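Local coordinates for protein TASOR (Homo sapiens, PDB 6TL1) that is a pseudo-PARP component of the HUSH complex, which maintains epigenetic silencing at H3K9me3-rich loci by promoting recruitment of SETDB1 and MORC2, at residues 75-79 with 80-84; 83-87 with 88-92. All blocks are in the same frame, centred on the assembly; numbering follows the deposited sequence.

Interaction 1. Residues 75-79 with 80-84; sequences LMVDR and YQVQT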
ATOM      1  N   LEU A  75       0.462   2.573   4.025  1.00 37.16           N
ATOM      2  CA  LEU A  75      -0.764   2.645   4.805  1.00 34.00           C
ATOM      3  C   LEU A  75      -0.452   3.341   6.119  1.00 34.50           C
ATOM      4  O   LEU A  75       0.377   2.857   6.898  1.00 38.31           O
ATOM      5  CB  LEU A  75      -1.345   1.255   5.063  1.00 34.59           C
ATOM      6  CG  LEU A  75      -2.755   1.245   5.655  1.00 40.02           C
ATOM      7  CD1 LEU A  75      -3.741   1.814   4.647  1.00 38.23           C
ATOM      8  CD2 LEU A  75      -3.166  -0.178   6.046  1.00 43.79           C
ATOM      9  N   MET A  76      -1.121   4.460   6.373  1.00 33.65           N
ATOM     10  CA  MET A  76      -1.077   5.067   7.695  1.00 37.79           C
ATOM     11  C   MET A  76      -2.074   4.313   8.565  1.00 42.46           C
ATOM     12  O   MET A  76      -3.192   4.031   8.128  1.00 41.63           O
ATOM     13  CB  MET A  76      -1.410   6.557   7.638  1.00 40.70           C
ATOM     14  CG  MET A  76      -1.445   7.205   8.999  1.00 47.75           C
ATOM     15  SD  MET A  76      -1.381   9.004   8.906  1.00 55.55           S
ATOM     16  CE  MET A  76      -2.939   9.334   8.066  1.00 53.71           C
ATOM     17  N   VAL A  77      -1.670   3.954   9.784  1.00 45.76           N
ATOM     18  CA  VAL A  77      -2.461   3.041  10.600  1.00 50.47           C
ATOM     19  C   VAL A  77      -2.723   3.633  11.975  1.00 54.35           C
ATOM     20  O   VAL A  77      -1.832   4.209  12.611  1.00 50.15           O
ATOM     21  CB  VAL A  77      -1.778   1.663  10.711  1.00 51.88           C
ATOM     22  CG1 VAL A  77      -1.664   1.032   9.339  1.00 48.54           C
ATOM     23  CG2 VAL A  77      -0.409   1.825  11.268  1.00 52.62           C
ATOM     24  N   ASP A  78      -3.967   3.481  12.421  1.00 62.20           N
ATOM     25  CA  ASP A  78      -4.512   4.105  13.614  1.00 72.03           C
ATOM     26  C   ASP A  78      -4.332   3.212  14.831  1.00 71.54           C
ATOM     27  O   ASP A  78      -3.877   2.070  14.741  1.00 69.81           O
ATOM     28  CB  ASP A  78      -6.006   4.397  13.429  1.00 79.85           C
ATOM     29  CG  ASP A  78      -6.279   5.817  12.970  1.00 86.49           C
ATOM     30  OD1 ASP A  78      -5.508   6.341  12.138  1.00 87.97           O
ATOM     31  OD2 ASP A  78      -7.270   6.411  13.448  1.00 90.19           O
ATOM     32  N   ARG A  79      -4.696   3.776  15.988  1.00 74.35           N
ATOM     33  CA  ARG A  79      -4.961   3.059  17.232  1.00 77.30           C
ATOM     34  C   ARG A  79      -3.943   1.968  17.529  1.00 75.40           C
ATOM     35  O   ARG A  79      -4.301   0.912  18.063  1.00 77.73           O
ATOM     36  CB  ARG A  79      -6.371   2.461  17.199  1.00 79.36           C
ATOM     37  CG  ARG A  79      -7.453   3.478  16.872  1.00 81.98           C
ATOM     38  CD  ARG A  79      -8.843   2.895  17.049  1.00 85.61           C
ATOM     39  NE  ARG A  79      -9.882   3.869  16.727  1.00 87.17           N
ATOM     40  CZ  ARG A  79     -11.122   3.829  17.207  1.00 90.46           C
ATOM     41  NH1 ARG A  79     -11.484   2.862  18.043  1.00 92.87           N
ATOM     42  NH2 ARG A  79     -11.998   4.760  16.857  1.00 90.58           N
ATOM     43  N   TYR A  80      -2.678   2.213  17.181  1.00 69.93           N
ATOM     44  CA  TYR A  80      -1.585   1.298  17.500  1.00 67.62           C
ATOM     45  C   TYR A  80      -1.859  -0.094  16.941  1.00 67.60           C
ATOM     46  O   TYR A  80      -1.560  -1.112  17.570  1.00 66.37           O
ATOM     47  CB  TYR A  80      -1.339   1.254  19.009  1.00 68.72           C
ATOM     48  CG  TYR A  80      -1.081   2.624  19.594  1.00 68.05           C
ATOM     49  CD1 TYR A  80       0.185   3.192  19.548  1.00 65.50           C
ATOM     50  CD2 TYR A  80      -2.107   3.358  20.176  1.00 69.74           C
ATOM     51  CE1 TYR A  80       0.427   4.447  20.070  1.00 64.80           C
ATOM     52  CE2 TYR A  80      -1.875   4.618  20.703  1.00 70.47           C
ATOM     53  CZ  TYR A  80      -0.606   5.158  20.644  1.00 68.51           C
ATOM     54  OH  TYR A  80      -0.368   6.409  21.166  1.00 65.68           O
ATOM     55  N   GLN A  81      -2.453  -0.135  15.754  1.00 65.94           N
ATOM     56  CA  GLN A  81      -2.770  -1.387  15.090  1.00 66.68           C
ATOM     57  C   GLN A  81      -1.651  -1.863  14.173  1.00 63.85           C
ATOM     58  O   GLN A  81      -1.863  -2.803  13.400  1.00 61.86           O
ATOM     59  CB  GLN A  81      -4.074  -1.248  14.301  1.00 64.53           C
ATOM     60  CG  GLN A  81      -5.000  -2.447  14.441  1.00 71.02           C
ATOM     61  CD  GLN A  81      -5.430  -2.701  15.878  1.00 77.91           C
ATOM     62  OE1 GLN A  81      -5.353  -1.816  16.734  1.00 81.45           O
ATOM     63  NE2 GLN A  81      -5.895  -3.917  16.147  1.00 81.74           N
ATOM     64  N   VAL A  82      -0.476  -1.220  14.232  1.00 61.22           N
ATOM     65  CA  VAL A  82       0.704  -1.725  13.532  1.00 54.95           C
ATOM     66  C   VAL A  82       0.907  -3.198  13.842  1.00 53.00           C
ATOM     67  O   VAL A  82       1.221  -4.004  12.956  1.00 52.32           O
ATOM     68  CB  VAL A  82       1.953  -0.910  13.917  1.00 54.42           C
ATOM     69  CG1 VAL A  82       3.213  -1.605  13.397  1.00 54.38           C
ATOM     70  CG2 VAL A  82       1.869   0.499  13.379  1.00 50.94           C
ATOM     71  N   GLN A  83       0.736  -3.564  15.109  1.00 54.30           N
ATOM     72  CA  GLN A  83       0.959  -4.940  15.545  1.00 60.33           C
ATOM     73  C   GLN A  83       0.106  -5.926  14.763  1.00 56.88           C
ATOM     74  O   GLN A  83       0.625  -6.907  14.220  1.00 55.76           O
ATOM     75  CB  GLN A  83       0.667  -5.056  17.040  1.00 65.49           C
ATOM     76  CG  GLN A  83       0.676  -6.493  17.593  1.00 70.27           C
ATOM     77  CD  GLN A  83       1.996  -7.205  17.389  1.00 73.76           C
ATOM     78  OE1 GLN A  83       3.060  -6.597  17.490  1.00 76.67           O
ATOM     79  NE2 GLN A  83       1.935  -8.505  17.111  1.00 75.12           N
ATOM     80  N   THR A  84      -1.200  -5.665  14.667  1.00 60.62           N
ATOM     81  CA  THR A  84      -2.110  -6.636  14.060  1.00 62.14           C
ATOM     82  C   THR A  84      -1.878  -6.791  12.562  1.00 59.47           C
ATOM     83  O   THR A  84      -1.885  -7.915  12.048  1.00 58.67           O
ATOM     84  CB  THR A  84      -3.554  -6.228  14.325  1.00 67.45           C
ATOM     85  OG1 THR A  84      -3.749  -6.087  15.737  1.00 72.14           O
ATOM     86  CG2 THR A  84      -4.502  -7.286  13.794  1.00 70.32           C
TER
HETATM   87  O   HOH W   1      -0.487   3.678  15.397  1.00 58.14           O
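Val77 and Val82 meet methyl to methyl, CG2 of Val77 lying 3.4 Å from CG2 of Val82, closer than two methyl groups usually come, with the side chains crossing at about a right angle. The branches are turned differently: CG2 of Val77 sits between its backbone N and carbonyl carbon because CG1 takes the place anti to the carbonyl (chi1 -62°), whereas CG2 of Val82 is itself anti to the carbonyl and leaves CG1 anti to N. Between the valines the chain reverses in a beta turn, closed by Gln81 N donating to Asp78 O at 2.8 Å. Its two central residues, Arg79 and Tyr80, both have left-handed helical backbone angles. Arg79 leaves the turn as an extended chain from CG to NE; the Tyr80 ring lies obliquely beside the Arg79 carbonyl group, CD2 being 3.5 Å from Arg79 C. A water donates to Val77 O at 3.1 Å and accepts a weak bond from Tyr80 N. Val77 lies toward the end of edge strand 71-77, and Gln81 is the N-cap of helix 82-88. Asp128 touches both valines, while Phe4 and Val204 also border Val82. One direct backbone bond thus closes this surface turn, a water links its two sides less firmly, and a single snug methyl contact joins strand to helix.

Interaction 2. Residues 83-87 with 88-92; sequences QTICE and KGLHV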
ATOM      1  N   GLN A  83       0.736  -3.564  15.109  1.00 54.30           N
ATOM      2  CA  GLN A  83       0.959  -4.940  15.545  1.00 60.33           C
ATOM      3  C   GLN A  83       0.106  -5.926  14.763  1.00 56.88           C
ATOM      4  O   GLN A  83       0.625  -6.907  14.220  1.00 55.76           O
ATOM      5  CB  GLN A  83       0.667  -5.056  17.040  1.00 65.49           C
ATOM      6  CG  GLN A  83       0.676  -6.493  17.593  1.00 70.27           C
ATOM      7  CD  GLN A  83       1.996  -7.205  17.389  1.00 73.76           C
ATOM      8  OE1 GLN A  83       3.060  -6.597  17.490  1.00 76.67           O
ATOM      9  NE2 GLN A  83       1.935  -8.505  17.111  1.00 75.12           N
ATOM     10  N   THR A  84      -1.200  -5.665  14.667  1.00 60.62           N
ATOM     11  CA  THR A  84      -2.110  -6.636  14.060  1.00 62.14           C
ATOM     12  C   THR A  84      -1.878  -6.791  12.562  1.00 59.47           C
ATOM     13  O   THR A  84      -1.885  -7.915  12.048  1.00 58.67           O
ATOM     14  CB  THR A  84      -3.554  -6.228  14.325  1.00 67.45           C
ATOM     15  OG1 THR A  84      -3.749  -6.087  15.737  1.00 72.14           O
ATOM     16  CG2 THR A  84      -4.502  -7.286  13.794  1.00 70.32           C
ATOM     17  N   ILE A  85      -1.663  -5.684  11.845  1.00 55.19           N
ATOM     18  CA  ILE A  85      -1.424  -5.787  10.405  1.00 51.37           C
ATOM     19  C   ILE A  85      -0.090  -6.473  10.123  1.00 49.50           C
ATOM     20  O   ILE A  85       0.013  -7.292   9.203  1.00 45.68           O
ATOM     21  CB  ILE A  85      -1.517  -4.409   9.717  1.00 51.75           C
ATOM     22  CG1 ILE A  85      -2.961  -3.912   9.658  1.00 57.70           C
ATOM     23  CG2 ILE A  85      -0.961  -4.473   8.308  1.00 46.27           C
ATOM     24  CD1 ILE A  85      -3.397  -3.072  10.823  1.00 64.69           C
ATOM     25  N   CYS A  86       0.961  -6.152  10.885  1.00 43.21           N
ATOM     26  CA  CYS A  86       2.241  -6.788  10.591  1.00 43.94           C
ATOM     27  C   CYS A  86       2.237  -8.261  10.985  1.00 48.19           C
ATOM     28  O   CYS A  86       2.924  -9.077  10.358  1.00 46.59           O
ATOM     29  CB  CYS A  86       3.373  -6.033  11.282  1.00 49.93           C
ATOM     30  SG  CYS A  86       3.588  -4.362  10.606  1.00 50.63           S
ATOM     31  N   GLU A  87       1.454  -8.634  11.988  1.00 50.28           N
ATOM     32  CA  GLU A  87       1.458 -10.027  12.398  1.00 52.60           C
ATOM     33  C   GLU A  87       0.459 -10.850  11.596  1.00 52.26           C
ATOM     34  O   GLU A  87       0.771 -11.979  11.210  1.00 51.49           O
ATOM     35  CB  GLU A  87       1.173 -10.140  13.894  1.00 59.43           C
ATOM     36  CG  GLU A  87       0.681 -11.508  14.315  1.00 70.88           C
ATOM     37  CD  GLU A  87       0.287 -11.574  15.777  1.00 78.61           C
ATOM     38  OE1 GLU A  87      -0.023 -12.685  16.243  1.00 82.45           O
ATOM     39  OE2 GLU A  87       0.241 -10.511  16.426  1.00 80.12           O
ATOM     40  N   LYS A  88      -0.698 -10.275  11.251  1.00 54.26           N
ATOM     41  CA  LYS A  88      -1.761 -11.023  10.586  1.00 57.39           C
ATOM     42  C   LYS A  88      -1.869 -10.710   9.100  1.00 52.07           C
ATOM     43  O   LYS A  88      -2.494 -11.485   8.369  1.00 50.00           O
ATOM     44  CB  LYS A  88      -3.133 -10.672  11.189  1.00 61.09           C
ATOM     45  CG  LYS A  88      -3.323 -10.823  12.684  1.00 67.91           C
ATOM     46  CD  LYS A  88      -3.653 -12.218  13.126  1.00 76.81           C
ATOM     47  CE  LYS A  88      -2.445 -12.891  13.717  1.00 81.62           C
ATOM     48  NZ  LYS A  88      -2.816 -14.130  14.445  1.00 83.59           N
ATOM     49  N   GLY A  89      -1.249  -9.631   8.635  1.00 45.95           N
ATOM     50  CA  GLY A  89      -1.425  -9.193   7.269  1.00 45.09           C
ATOM     51  C   GLY A  89      -2.610  -8.252   7.136  1.00 44.22           C
ATOM     52  O   GLY A  89      -3.420  -8.074   8.047  1.00 51.29           O
ATOM     53  N   LEU A  90      -2.689  -7.603   5.981  1.00 41.63           N
ATOM     54  CA  LEU A  90      -3.769  -6.666   5.697  1.00 40.41           C
ATOM     55  C   LEU A  90      -4.978  -7.420   5.150  1.00 40.75           C
ATOM     56  O   LEU A  90      -4.864  -8.137   4.154  1.00 40.27           O
ATOM     57  CB  LEU A  90      -3.309  -5.615   4.698  1.00 38.20           C
ATOM     58  CG  LEU A  90      -4.315  -4.509   4.383  1.00 41.33           C
ATOM     59  CD1 LEU A  90      -4.710  -3.747   5.643  1.00 40.61           C
ATOM     60  CD2 LEU A  90      -3.721  -3.571   3.360  1.00 43.09           C
ATOM     61  N   HIS A  91      -6.129  -7.243   5.790  1.00 45.20           N
ATOM     62  CA  HIS A  91      -7.352  -7.945   5.433  1.00 48.39           C
ATOM     63  C   HIS A  91      -8.369  -7.000   4.808  1.00 47.91           C
ATOM     64  O   HIS A  91      -8.310  -5.776   4.985  1.00 40.75           O
ATOM     65  CB  HIS A  91      -7.972  -8.621   6.659  1.00 51.22           C
ATOM     66  CG  HIS A  91      -7.209  -9.818   7.139  1.00 56.37           C
ATOM     67  ND1 HIS A  91      -6.013  -9.715   7.813  1.00 58.95           N
ATOM     68  CD2 HIS A  91      -7.475 -11.141   7.043  1.00 60.95           C
ATOM     69  CE1 HIS A  91      -5.570 -10.923   8.108  1.00 60.55           C
ATOM     70  NE2 HIS A  91      -6.440 -11.807   7.653  1.00 62.30           N
ATOM     71  N   VAL A  92      -9.330  -7.600   4.088  1.00 43.17           N
ATOM     72  CA  VAL A  92     -10.412  -6.814   3.511  1.00 46.75           C
ATOM     73  C   VAL A  92     -11.226  -6.190   4.632  1.00 51.27           C
ATOM     74  O   VAL A  92     -11.219  -6.654   5.780  1.00 49.47           O
ATOM     75  CB  VAL A  92     -11.320  -7.666   2.607  1.00 40.31           C
ATOM     76  CG1 VAL A  92     -10.544  -8.171   1.397  1.00 36.62           C
ATOM     77  CG2 VAL A  92     -11.922  -8.831   3.411  1.00 43.90           C
TER
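Lys88 N donates to Thr84 O at 2.8 Å and Gly89 N to Ile85 O at 2.7 Å, carrying the backbone bonding of helix 82-88 through its last turn; the Gly89 bond is the more bent of the two, with an N-H...O angle of 133°. On the exposed side, Gln83 NE2 donates to Glu87 OE2 at 2.7 Å, one helical turn on, approaching the anti side of an oxygen whose carboxylate plane it misses by 34°. The other oxygen of Glu87, OE1, makes a long salt bridge of 3.6 Å with Lys88 NZ. Glu87 stretches out straight beyond CG, while Lys88 bends at chi2 and chi3, which folds its CE back against Glu87 CG, so the two chains lie side by side and point the same way. This is a helix C-terminus ended by glycine in the pseudo-PARP domain: Gly89 is the first residue to leave helical geometry, with a positive phi (88°) and no side chain to crowd the preceding carbonyl. It is not a Schellman motif, since Leu90 N stays 4.2 Å from Ile85 O. Asn44 ND2 binds Cys86 O and, weakly, Glu87 O near this end. Just past it, His91 ND1 turns back to bond Gly89 O from above the carbonyl plane. Thr84 CG2, anti to its own N, rests 3.9 Å from Lys88 CG, and on the buried side CG1 of Ile85 loosely faces CD1 of Leu90 at 4.4 Å. Phe132 of strand 126-134 touches both of these residues, and Leu90 also packs on Val107 and Leu109 of strand 107-110.

Interactions 1 and 2 follow one another along the chain and overlap at Gln83 and Thr84, their centres about 9 Å apart. The first leads from strand 71-77, at the edge of the five-stranded antiparallel sheet, into helix 82-88; the second leads out of that short helix into the loop before strand 107-110, which belongs to the four-stranded mixed sheet. They meet directly where Leu75 CD2 packs 3.9 Å from Leu90 CD1, and Phe132 of the neighbouring strand 126-134 touches both leucines. They lie at the two ends of helix 82-88, which forms part of the connection between the two sheets of the pseudo-PARP domain.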